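Local coordinates for protein Abbfa_003403 (Acinetobacter baumannii, PDB 4ZXH) that is a four-domain nonribosomal peptide synthetase that probably activates an amino acid, loads it on phosphopantetheine, joins it to an acyl donor and releases the product through a thioesterase domain, at residues A[238-241]-A[242-246]; A[1175-1179]-A[1180-1184]. One frame throughout, in Å; residues are numbered along the deposited sequence.

Contact 1: residues A[238-241]-A[242-246]; sequences ESVS and SGLVN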
loop_
_atom_site.group_PDB
_atom_site.type_symbol
_atom_site.label_atom_id
_atom_site.label_comp_id
_atom_site.label_asym_id
_atom_site.label_seq_id
_atom_site.Cartn_x
_atom_site.Cartn_y
_atom_site.Cartn_z
ATOM N N GLU A 238 27.745 30.363 -5.781
ATOM C CA GLU A 238 27.881 31.199 -6.959
ATOM C C GLU A 238 28.845 30.548 -7.943
ATOM O O GLU A 238 28.620 30.594 -9.154
ATOM C CB GLU A 238 28.351 32.602 -6.577
ATOM C CG GLU A 238 28.673 33.490 -7.773
ATOM C CD GLU A 238 29.178 34.867 -7.372
ATOM O OE1 GLU A 238 30.332 34.959 -6.899
ATOM O OE2 GLU A 238 28.420 35.854 -7.530
ATOM N N SER A 239 29.907 29.942 -7.407
ATOM C CA SER A 239 30.846 29.127 -8.180
ATOM C C SER A 239 30.108 28.153 -9.090
ATOM O O SER A 239 30.136 28.274 -10.314
ATOM C CB SER A 239 31.762 28.335 -7.243
ATOM O OG SER A 239 32.099 29.106 -6.104
ATOM N N VAL A 240 29.435 27.194 -8.465
ATOM C CA VAL A 240 28.737 26.144 -9.184
ATOM C C VAL A 240 27.613 26.705 -10.068
ATOM O O VAL A 240 27.416 26.241 -11.191
ATOM C CB VAL A 240 28.161 25.097 -8.196
ATOM C CG1 VAL A 240 27.423 23.985 -8.943
ATOM C CG2 VAL A 240 29.276 24.528 -7.307
ATOM N N SER A 241 26.882 27.699 -9.565
ATOM C CA SER A 241 25.811 28.329 -10.343
ATOM C C SER A 241 26.318 28.847 -11.692
ATOM O O SER A 241 25.674 28.665 -12.728
ATOM C CB SER A 241 25.175 29.478 -9.557
ATOM O OG SER A 241 24.191 29.020 -8.648
ATOM N N SER A 242 27.481 29.491 -11.666
ATOM C CA SER A 242 28.115 29.983 -12.879
ATOM C C SER A 242 28.559 28.828 -13.761
ATOM O O SER A 242 28.328 28.838 -14.972
ATOM C CB SER A 242 29.309 30.868 -12.537
ATOM O OG SER A 242 28.897 31.988 -11.775
ATOM N N GLY A 243 29.196 27.834 -13.146
ATOM C CA GLY A 243 29.651 26.658 -13.868
ATOM C C GLY A 243 28.539 25.991 -14.658
ATOM O O GLY A 243 28.704 25.694 -15.841
ATOM N N LEU A 244 27.402 25.769 -14.002
ATOM C CA LEU A 244 26.242 25.176 -14.645
ATOM C C LEU A 244 25.829 25.954 -15.884
ATOM O O LEU A 244 25.645 25.364 -16.946
ATOM C CB LEU A 244 25.073 25.089 -13.668
ATOM C CG LEU A 244 25.271 24.156 -12.472
ATOM C CD1 LEU A 244 24.149 24.326 -11.472
ATOM C CD2 LEU A 244 25.360 22.728 -12.934
ATOM N N VAL A 245 25.685 27.271 -15.752
ATOM C CA VAL A 245 25.359 28.123 -16.900
ATOM C C VAL A 245 26.380 27.970 -18.031
ATOM O O VAL A 245 26.010 27.860 -19.200
ATOM C CB VAL A 245 25.269 29.622 -16.505
ATOM C CG1 VAL A 245 25.236 30.509 -17.750
ATOM C CG2 VAL A 245 24.046 29.880 -15.627
ATOM N N ASN A 246 27.663 27.947 -17.688
ATOM C CA ASN A 246 28.694 27.771 -18.706
ATOM C C ASN A 246 28.687 26.356 -19.264
ATOM O O ASN A 246 28.849 26.163 -20.463
ATOM C CB ASN A 246 30.080 28.114 -18.153
ATOM C CG ASN A 246 30.251 29.603 -17.889
ATOM O OD1 ASN A 246 29.495 30.435 -18.401
ATOM N ND2 ASN A 246 31.248 29.946 -17.085
#
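Ser242 meets Glu238 twice, through its amide and through its hydroxyl, in the first turn of helix 238-249. Ser242 N donates to Glu238 O at 3.0 Å, and Ser242 OG gives its proton to the same oxygen. The two donors arrive from opposite faces of the carbonyl plane. A chi1 of -60° sets OG beside its own backbone N and folds it back over the preceding turn. At Gly243 only the backbone takes part, its N bonding to Ser239 O in the plane of that carbonyl. Leu244 N meets Val240 O at 2.9 Å in a nearly straight bond, and the side chains of the same pair cross at a slant, Val240 CG1 lying 4.1 Å from Leu244 CG. Both lean on helix 428-447, and Leu244 also reaches Leu255 and Leu258 of helix 255-271. Val245 N follows with a weak bond to Ser241 O, while the buried hydroxyl Ser241 OG bonds with Leu415 N of strand 414-422 and with Val236 O. The chemistry is that of an amphipathic helix: a serine hydroxyl is absorbed by the backbone on an exposed flank, while Leu244 is buried between two helices, with Val240 at its margin.

Contact 2: residues A[1175-1179]-A[1180-1184]; sequences EDADD and AMLLS
Ala1177 lays its methyl against Leu1182, with Ala1177 CB 3.6 Å from Leu1182 CD2, and the same methyl meets the base of the Met1181 side chain, CB to CB at 3.9 Å. Leu1182 CG stands beside its own backbone N (chi1 -77°), which turns the branch back toward the incoming loop, where CG also rests on Asp1178 O. Next to Ala1177, the carboxylate of Asp1178 bends over the start of helix 1179-1191. Its chi1 of 69° holds CG between the backbone N and the carbonyl carbon, and from there OD1 accepts from Met1181 N at 3.0 Å. The N-H comes from above the carboxylate plane, 43° out of it. The two side chains cross at about a right angle, Met1181 running off from the cap with bends at chi2 and chi3. Asp1178 OD2 forms a salt bridge with Arg1206 NE, so the carboxylate is fixed at both oxygens, and its negative charge probably also interacts favourably with the helix dipole. Behind the cap the backbone takes over, Leu1182 N bonding to Asp1178 O and Leu1183 N to Asp1179 O, both at 3.1 Å. Ala1180 and Leu1183 pack on helices 1202-1206 and 1210-1223. This is an aspartate N-cap with a hydrophobic staple, Ala1177 at N' against Leu1182 at N4, here starting a helix that follows strand 1157-1163 in the alpha/beta-hydrolase fold of the thioesterase domain.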
loop_
_atom_site.group_PDB
_atom_site.type_symbol
_atom_site.label_atom_id
_atom_site.label_comp_id
_atom_site.label_asym_id
_atom_site.label_seq_id
_atom_site.Cartn_x
_atom_site.Cartn_y
_atom_site.Cartn_z
ATOM N N GLU A 1175 -50.324 -26.401 -7.185
ATOM C CA GLU A 1175 -50.838 -27.173 -6.054
ATOM C C GLU A 1175 -50.779 -26.424 -4.728
ATOM O O GLU A 1175 -49.984 -25.490 -4.548
ATOM C CB GLU A 1175 -50.042 -28.460 -5.890
ATOM C CG GLU A 1175 -50.436 -29.611 -6.788
ATOM C CD GLU A 1175 -49.282 -30.594 -6.961
ATOM O OE1 GLU A 1175 -48.287 -30.485 -6.199
ATOM O OE2 GLU A 1175 -49.369 -31.470 -7.855
ATOM N N ASP A 1176 -51.603 -26.857 -3.784
ATOM C CA ASP A 1176 -51.570 -26.292 -2.443
ATOM C C ASP A 1176 -50.279 -26.705 -1.759
ATOM O O ASP A 1176 -49.809 -27.831 -1.928
ATOM C CB ASP A 1176 -52.788 -26.729 -1.624
ATOM C CG ASP A 1176 -54.014 -25.886 -1.917
ATOM O OD1 ASP A 1176 -53.848 -24.729 -2.374
ATOM O OD2 ASP A 1176 -55.140 -26.385 -1.702
ATOM N N ALA A 1177 -49.703 -25.772 -1.006
ATOM C CA ALA A 1177 -48.440 -26.011 -0.340
ATOM C C ALA A 1177 -48.501 -25.589 1.112
ATOM O O ALA A 1177 -49.014 -24.513 1.437
ATOM C CB ALA A 1177 -47.310 -25.270 -1.064
ATOM N N ASP A 1178 -47.983 -26.446 1.987
ATOM C CA ASP A 1178 -47.725 -26.056 3.364
ATOM C C ASP A 1178 -46.446 -25.197 3.387
ATOM O O ASP A 1178 -45.776 -25.034 2.368
ATOM C CB ASP A 1178 -47.606 -27.288 4.275
ATOM C CG ASP A 1178 -46.346 -28.125 4.009
ATOM O OD1 ASP A 1178 -45.730 -27.981 2.934
ATOM O OD2 ASP A 1178 -45.981 -28.952 4.884
ATOM N N ASP A 1179 -46.110 -24.652 4.545
ATOM C CA ASP A 1179 -45.064 -23.646 4.625
ATOM C C ASP A 1179 -43.701 -24.219 4.268
ATOM O O ASP A 1179 -42.911 -23.556 3.615
ATOM C CB ASP A 1179 -45.044 -23.016 6.017
ATOM C CG ASP A 1179 -46.363 -22.328 6.367
ATOM O OD1 ASP A 1179 -47.116 -21.940 5.434
ATOM O OD2 ASP A 1179 -46.646 -22.175 7.577
ATOM N N ALA A 1180 -43.436 -25.460 4.664
ATOM C CA ALA A 1180 -42.182 -26.116 4.295
ATOM C C ALA A 1180 -42.047 -26.249 2.787
ATOM O O ALA A 1180 -41.003 -25.918 2.217
ATOM C CB ALA A 1180 -42.079 -27.477 4.946
ATOM N N MET A 1181 -43.095 -26.736 2.133
ATOM C CA MET A 1181 -43.071 -26.844 0.677
ATOM C C MET A 1181 -42.829 -25.479 0.022
ATOM O O MET A 1181 -42.170 -25.398 -1.012
ATOM C CB MET A 1181 -44.371 -27.454 0.147
ATOM C CG MET A 1181 -44.309 -27.873 -1.321
ATOM S SD MET A 1181 -42.882 -28.908 -1.790
ATOM C CE MET A 1181 -43.575 -30.523 -1.385
ATOM N N LEU A 1182 -43.355 -24.410 0.621
ATOM C CA LEU A 1182 -43.240 -23.096 -0.001
ATOM C C LEU A 1182 -41.780 -22.669 0.053
ATOM O O LEU A 1182 -41.239 -22.146 -0.925
ATOM C CB LEU A 1182 -44.161 -22.078 0.678
ATOM C CG LEU A 1182 -45.644 -22.204 0.269
ATOM C CD1 LEU A 1182 -46.572 -21.231 1.002
ATOM C CD2 LEU A 1182 -45.767 -22.017 -1.236
ATOM N N LEU A 1183 -41.133 -22.942 1.183
ATOM C CA LEU A 1183 -39.700 -22.713 1.323
ATOM C C LEU A 1183 -38.902 -23.573 0.366
ATOM O O LEU A 1183 -37.924 -23.111 -0.228
ATOM C CB LEU A 1183 -39.236 -22.993 2.744
ATOM C CG LEU A 1183 -39.035 -21.773 3.625
ATOM C CD1 LEU A 1183 -38.372 -22.239 4.902
ATOM C CD2 LEU A 1183 -38.175 -20.748 2.889
ATOM N N SER A 1184 -39.299 -24.832 0.217
ATOM C CA SER A 1184 -38.566 -25.679 -0.704
ATOM C C SER A 1184 -38.654 -25.120 -2.134
ATOM O O SER A 1184 -37.636 -25.006 -2.834
ATOM C CB SER A 1184 -39.073 -27.102 -0.664
ATOM O OG SER A 1184 -38.439 -27.823 -1.702
#

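In the fold
Contacts 1 and 2 share no helix, sheet or domain. Contact 1 comes first along the chain, in helix 238-249 of the condensation domain, directly after strand 229-235. Contact 2 comes much later, where the loop after strand 1157-1163 of the thioesterase domain's central sheet enters helix 1179-1191. The adenylation and carrier domain sequences lie between them. Their centres are about 91 Å apart, on opposite sides of the chain's centre, and their nearest atoms about 78 Å, so neither touches the other. Each lies at the beginning of a helix and packs within its own domain, consistent with a modular synthetase whose domains form separate structural units along one chain.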